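Local coordinates for uncharacterized CBS-domain protein (Klebsiella pneumoniae subsp. pneumoniae, PDB 3HF7), which is of unknown function but binds AMP between its paired CBS domains, the CBS-pair part of a longer membrane protein that may bind flavin adenine dinucleotide, at residues S3-D6 against I7-P10; G85-L88 against S89-L92. All coordinates share one frame; numbering follows the deposited sequence.

Interaction 1: residues S3-D6 against I7-P10; sequences SVND and IMVP. With AMP (adenosine monophosphate), chain B.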
ATOM      1  N   SER A   3     -10.315  10.412  13.640  1.00 37.55           N
ATOM      2  CA  SER A   3     -10.419   9.085  13.037  1.00 36.92           C
ATOM      3  C   SER A   3      -9.450   8.889  11.885  1.00 36.38           C
ATOM      4  O   SER A   3      -8.848   9.838  11.374  1.00 36.22           O
ATOM      5  CB  SER A   3     -11.844   8.837  12.526  1.00 37.14           C
ATOM      6  OG  SER A   3     -11.956   9.191  11.153  1.00 37.52           O
ATOM      7  N   VAL A   4      -9.328   7.635  11.473  1.00 35.71           N
ATOM      8  CA  VAL A   4      -8.491   7.263  10.355  1.00 35.48           C
ATOM      9  C   VAL A   4      -8.744   8.157   9.130  1.00 35.35           C
ATOM     10  O   VAL A   4      -7.811   8.496   8.394  1.00 35.26           O
ATOM     11  CB  VAL A   4      -8.677   5.757  10.047  1.00 35.55           C
ATOM     12  CG1 VAL A   4      -9.174   5.510   8.635  1.00 35.31           C
ATOM     13  CG2 VAL A   4      -7.403   4.997  10.331  1.00 35.23           C
ATOM     14  N   ASN A   5     -10.002   8.562   8.948  1.00 35.19           N
ATOM     15  CA  ASN A   5     -10.420   9.371   7.801  1.00 34.81           C
ATOM     16  C   ASN A   5      -9.667  10.689   7.737  1.00 34.64           C
ATOM     17  O   ASN A   5      -9.421  11.224   6.656  1.00 34.24           O
ATOM     18  CB  ASN A   5     -11.929   9.642   7.835  1.00 34.98           C
ATOM     19  CG  ASN A   5     -12.772   8.365   7.900  1.00 35.66           C
ATOM     20  OD1 ASN A   5     -12.287   7.255   7.643  1.00 37.17           O
ATOM     21  ND2 ASN A   5     -14.046   8.530   8.244  1.00 35.85           N
ATOM     22  N   ASP A   6      -9.282  11.197   8.906  1.00 34.48           N
ATOM     23  CA  ASP A   6      -8.660  12.508   8.996  1.00 34.36           C
ATOM     24  C   ASP A   6      -7.213  12.547   8.521  1.00 34.16           C
ATOM     25  O   ASP A   6      -6.729  13.604   8.106  1.00 34.15           O
ATOM     26  CB  ASP A   6      -8.800  13.040  10.409  1.00 34.49           C
ATOM     27  CG  ASP A   6     -10.240  13.103  10.835  1.00 35.55           C
ATOM     28  OD1 ASP A   6     -11.019  13.775  10.117  1.00 37.74           O
ATOM     29  OD2 ASP A   6     -10.603  12.467  11.848  1.00 35.65           O
ATOM     30  N   ILE A   7      -6.539  11.396   8.546  1.00 33.81           N
ATOM     31  CA  ILE A   7      -5.090  11.357   8.283  1.00 33.27           C
ATOM     32  C   ILE A   7      -4.636  10.490   7.117  1.00 32.82           C
ATOM     33  O   ILE A   7      -3.493  10.602   6.673  1.00 32.82           O
ATOM     34  CB  ILE A   7      -4.282  11.003   9.556  1.00 33.35           C
ATOM     35  CG1 ILE A   7      -4.863   9.777  10.259  1.00 33.21           C
ATOM     36  CG2 ILE A   7      -4.307  12.176  10.516  1.00 33.46           C
ATOM     37  CD1 ILE A   7      -4.077   8.555  10.088  1.00 33.04           C
ATOM     38  N   MET A   8      -5.522   9.634   6.619  1.00 32.14           N
ATOM     39  CA  MET A   8      -5.215   8.817   5.446  1.00 31.48           C
ATOM     40  C   MET A   8      -4.800   9.693   4.257  1.00 31.42           C
ATOM     41  O   MET A   8      -5.211  10.847   4.162  1.00 31.95           O
ATOM     42  CB  MET A   8      -6.429   7.963   5.058  1.00 31.15           C
ATOM     43  CG  MET A   8      -7.611   8.791   4.628  1.00 29.33           C
ATOM     44  SD  MET A   8      -8.998   7.849   4.019  1.00 25.53           S
ATOM     45  CE  MET A   8      -9.500   6.968   5.450  1.00 27.28           C
ATOM     46  N   VAL A   9      -3.979   9.148   3.361  1.00 31.06           N
ATOM     47  CA  VAL A   9      -3.702   9.778   2.067  1.00 30.43           C
ATOM     48  C   VAL A   9      -4.908   9.469   1.170  1.00 30.12           C
ATOM     49  O   VAL A   9      -5.302   8.302   1.054  1.00 30.34           O
ATOM     50  CB  VAL A   9      -2.413   9.199   1.431  1.00 30.34           C
ATOM     51  CG1 VAL A   9      -2.241   9.662  -0.019  1.00 30.57           C
ATOM     52  CG2 VAL A   9      -1.194   9.577   2.251  1.00 29.98           C
ATOM     53  N   PRO A  10      -5.504  10.501   0.543  1.00 29.54           N
ATOM     54  CA  PRO A  10      -6.738  10.257  -0.208  1.00 29.25           C
ATOM     55  C   PRO A  10      -6.523   9.312  -1.384  1.00 29.11           C
ATOM     56  O   PRO A  10      -5.448   9.303  -1.992  1.00 28.47           O
ATOM     57  CB  PRO A  10      -7.136  11.650  -0.715  1.00 29.24           C
ATOM     58  CG  PRO A  10      -6.330  12.613   0.093  1.00 29.17           C
ATOM     59  CD  PRO A  10      -5.061  11.903   0.438  1.00 29.66           C
TER
HETATM   60  P   AMP B   1       7.615   6.529   2.629  1.00 74.49           P
HETATM   61  O1P AMP B   1       7.676   7.571   1.524  1.00 73.97           O
HETATM   62  O2P AMP B   1       7.249   5.131   2.188  1.00 74.62           O
HETATM   63  O3P AMP B   1       8.755   6.544   3.611  1.00 74.98           O
HETATM   64  O5' AMP B   1       6.373   6.999   3.559  1.00 74.75           O
HETATM   65  C5' AMP B   1       6.109   8.380   3.853  1.00 71.19           C
HETATM   66  C4' AMP B   1       4.607   8.649   3.947  1.00 69.25           C
HETATM   67  O4' AMP B   1       4.043   8.828   2.647  1.00 67.86           O
HETATM   68  C3' AMP B   1       3.809   7.522   4.609  1.00 69.96           C
HETATM   69  O3' AMP B   1       3.639   7.683   6.032  1.00 71.65           O
HETATM   70  C2' AMP B   1       2.475   7.567   3.898  1.00 68.72           C
HETATM   71  O2' AMP B   1       1.564   8.405   4.594  1.00 68.33           O
HETATM   72  C1' AMP B   1       2.758   8.194   2.550  1.00 68.20           C
HETATM   73  N9  AMP B   1       2.733   7.063   1.584  1.00 67.70           N
HETATM   74  C8  AMP B   1       3.398   5.914   1.781  1.00 67.92           C
HETATM   75  N7  AMP B   1       3.195   5.047   0.765  1.00 68.20           N
HETATM   76  C5  AMP B   1       2.376   5.630  -0.110  1.00 67.22           C
HETATM   77  C6  AMP B   1       1.775   5.223  -1.392  1.00 67.17           C
HETATM   78  N6  AMP B   1       2.048   4.004  -1.921  1.00 66.17           N
HETATM   79  N1  AMP B   1       0.965   6.119  -2.005  1.00 68.02           N
HETATM   80  C2  AMP B   1       0.700   7.336  -1.473  1.00 68.14           C
HETATM   81  N3  AMP B   1       1.212   7.756  -0.296  1.00 68.29           N
HETATM   82  C4  AMP B   1       2.057   6.963   0.427  1.00 67.64           C
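The flat carbonyl group of V4 takes two donors of the following turn: M8 N meets it nearly head-on, 3.1 Å from V4 O, whereas I7 N sits 56° out of the carbonyl plane, 3.2 Å from the same oxygen. The side-chain amide of N5 is approached at its oxygen, with M8 CE 3.6 Å from N5 OD1 on one side of the amide plane and the backbone N of G85, a hydrogen-bond donor, on the other. At the third flat group, the carboxylate of D6, S3 N points almost straight along the C-O axis of OD2 at 2.7 Å. S3 OG in turn caps N5 N at 3.0 Å, completing the capping box of S3 and D6.

The M8 chain bends at its last torsion (chi3 65°), turning the terminal methyl to V4 CG1, 3.5 Å away; the two side chains cross at about a right angle, while N5 runs alongside M8. A flexible thioether suits this join between a branched valine and an amide. V4 and M8 pack on V105 of strand 102-106, I7 on V116 and, in helix 118-126, I121.

Strand 9-10 delivers V9 to the nucleotide, its CG2 3.8 Å from AMP O2'. Serine and aspartate thus cap the helix start, asparagine ties it to the loop at G85, and the apolar residues link it to the sheet and to helix 118-126.

Interaction 2: residues G85-L88 against S89-L92; sequences GTPL and STQL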
ATOM      1  N   GLY A  85     -13.320   5.125   8.970  1.00 27.64           N
ATOM      2  CA  GLY A  85     -13.728   5.770  10.209  1.00 27.75           C
ATOM      3  C   GLY A  85     -13.261   5.087  11.475  1.00 27.90           C
ATOM      4  O   GLY A  85     -13.673   5.453  12.574  1.00 27.70           O
ATOM      5  N   THR A  86     -12.403   4.082  11.331  1.00 28.18           N
ATOM      6  CA  THR A  86     -11.781   3.478  12.487  1.00 28.06           C
ATOM      7  C   THR A  86     -11.017   4.599  13.204  1.00 28.52           C
ATOM      8  O   THR A  86     -10.315   5.396  12.562  1.00 28.91           O
ATOM      9  CB  THR A  86     -10.891   2.298  12.070  1.00 28.01           C
ATOM     10  OG1 THR A  86     -11.728   1.232  11.607  1.00 27.71           O
ATOM     11  CG2 THR A  86     -10.044   1.788  13.222  1.00 27.32           C
ATOM     12  N   PRO A  87     -11.195   4.700  14.530  1.00 28.53           N
ATOM     13  CA  PRO A  87     -10.566   5.782  15.285  1.00 28.63           C
ATOM     14  C   PRO A  87      -9.085   5.516  15.484  1.00 28.79           C
ATOM     15  O   PRO A  87      -8.677   4.360  15.660  1.00 28.63           O
ATOM     16  CB  PRO A  87     -11.305   5.760  16.633  1.00 28.60           C
ATOM     17  CG  PRO A  87     -12.425   4.743  16.474  1.00 28.39           C
ATOM     18  CD  PRO A  87     -12.009   3.824  15.389  1.00 28.47           C
ATOM     19  N   LEU A  88      -8.295   6.588  15.456  1.00 28.98           N
ATOM     20  CA  LEU A  88      -6.841   6.488  15.536  1.00 29.25           C
ATOM     21  C   LEU A  88      -6.405   5.641  16.720  1.00 29.58           C
ATOM     22  O   LEU A  88      -5.458   4.850  16.628  1.00 29.82           O
ATOM     23  CB  LEU A  88      -6.217   7.878  15.637  1.00 29.11           C
ATOM     24  CG  LEU A  88      -6.447   8.812  14.449  1.00 29.03           C
ATOM     25  CD1 LEU A  88      -5.511  10.015  14.521  1.00 28.70           C
ATOM     26  CD2 LEU A  88      -6.243   8.058  13.150  1.00 29.72           C
ATOM     27  N   SER A  89      -7.118   5.818  17.828  1.00 29.71           N
ATOM     28  CA  SER A  89      -6.861   5.088  19.060  1.00 29.86           C
ATOM     29  C   SER A  89      -6.904   3.583  18.789  1.00 29.85           C
ATOM     30  O   SER A  89      -5.915   2.871  19.038  1.00 30.02           O
ATOM     31  CB  SER A  89      -7.903   5.470  20.115  1.00 29.76           C
ATOM     32  OG  SER A  89      -8.448   6.755  19.829  1.00 30.18           O
ATOM     33  N   THR A  90      -8.041   3.117  18.257  1.00 29.55           N
ATOM     34  CA  THR A  90      -8.257   1.694  18.010  1.00 29.15           C
ATOM     35  C   THR A  90      -7.244   1.154  17.008  1.00 28.83           C
ATOM     36  O   THR A  90      -6.676   0.074  17.217  1.00 29.26           O
ATOM     37  CB  THR A  90      -9.679   1.407  17.487  1.00 29.26           C
ATOM     38  OG1 THR A  90     -10.599   2.349  18.052  1.00 29.60           O
ATOM     39  CG2 THR A  90     -10.109  -0.016  17.861  1.00 28.96           C
ATOM     40  N   GLN A  91      -7.015   1.902  15.927  1.00 27.94           N
ATOM     41  CA  GLN A  91      -6.079   1.460  14.895  1.00 26.96           C
ATOM     42  C   GLN A  91      -4.666   1.300  15.450  1.00 26.27           C
ATOM     43  O   GLN A  91      -3.979   0.343  15.089  1.00 26.65           O
ATOM     44  CB  GLN A  91      -6.093   2.386  13.670  1.00 26.86           C
ATOM     45  CG  GLN A  91      -5.471   1.773  12.423  1.00 26.19           C
ATOM     46  CD  GLN A  91      -6.004   0.379  12.080  1.00 25.70           C
ATOM     47  OE1 GLN A  91      -5.232  -0.542  11.848  1.00 26.17           O
ATOM     48  NE2 GLN A  91      -7.320   0.228  12.043  1.00 26.15           N
ATOM     49  N   LEU A  92      -4.252   2.205  16.340  1.00 25.19           N
ATOM     50  CA  LEU A  92      -2.934   2.118  16.965  1.00 24.14           C
ATOM     51  C   LEU A  92      -2.689   0.719  17.536  1.00 23.62           C
ATOM     52  O   LEU A  92      -1.634   0.130  17.323  1.00 23.54           O
ATOM     53  CB  LEU A  92      -2.774   3.178  18.052  1.00 24.02           C
ATOM     54  CG  LEU A  92      -1.417   3.888  18.139  1.00 23.79           C
ATOM     55  CD1 LEU A  92      -1.431   4.889  19.267  1.00 23.80           C
ATOM     56  CD2 LEU A  92      -0.241   2.937  18.319  1.00 23.87           C
TER
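P87 O accepts from Q91 N at 3.0 Å, and L88 O from L92 N at 2.9 Å, the successive i to i+4 bonds that open helix 88-98. P87 stands at the N-cap; proline suits the start of a helix because a residue there need supply no N-H to a preceding turn, and its ring restrains the backbone.

The ring also serves as a surface. T90 reaches back with its hydroxyl, OG1 lying 3.4 Å from P87 CD and equally close to P87 CG. On another side of the turn T86 leans toward Q91: its methyl CG2 comes to 3.4 Å from Q91 NE2, the two side chains crossing at a slant. Q91 leaves the backbone with CG opposite its own N (chi1 -163°) and then folds at chi2 (50°), which brings the amide back beside T86. Q91 OE1 is held by Y80 OH, and T86 OG1 bonds to P83 O, so both atoms have partners beyond this turn. The methyl branch of the threonine is thereby left to do the packing.

L88 directs its side chain away from the turn, to E124 of helix 118-126, and L92 meets L122 and I125 of that helix. The turn is therefore amphipathic: backbone bonds set its shape, the leucines pack toward helix 118-126, L88 being buried, and S89 and T90, with their small hydroxyl side chains, suit the solvent-facing side.

Both contacts are turns at the start of a helix, and they meet directly: V4 N lies 2.7 Å from T86 O, a probable hydrogen bond, while L88 CD2 packs on the backbone of S3 and V4. Interaction 1 is a surface contact with buried V4 as its anchor, and its helix start is capped by side chains; interaction 2, partly buried through L88 and Q91, begins at a proline. Their destinations differ also. Residues 3-10 run into an outer strand of the four-stranded sheet and reach AMP at V9, whereas residues 85-92 enter helix 88-98, which packs on helix 118-126; the side chain of L88 is about 12 Å from AMP.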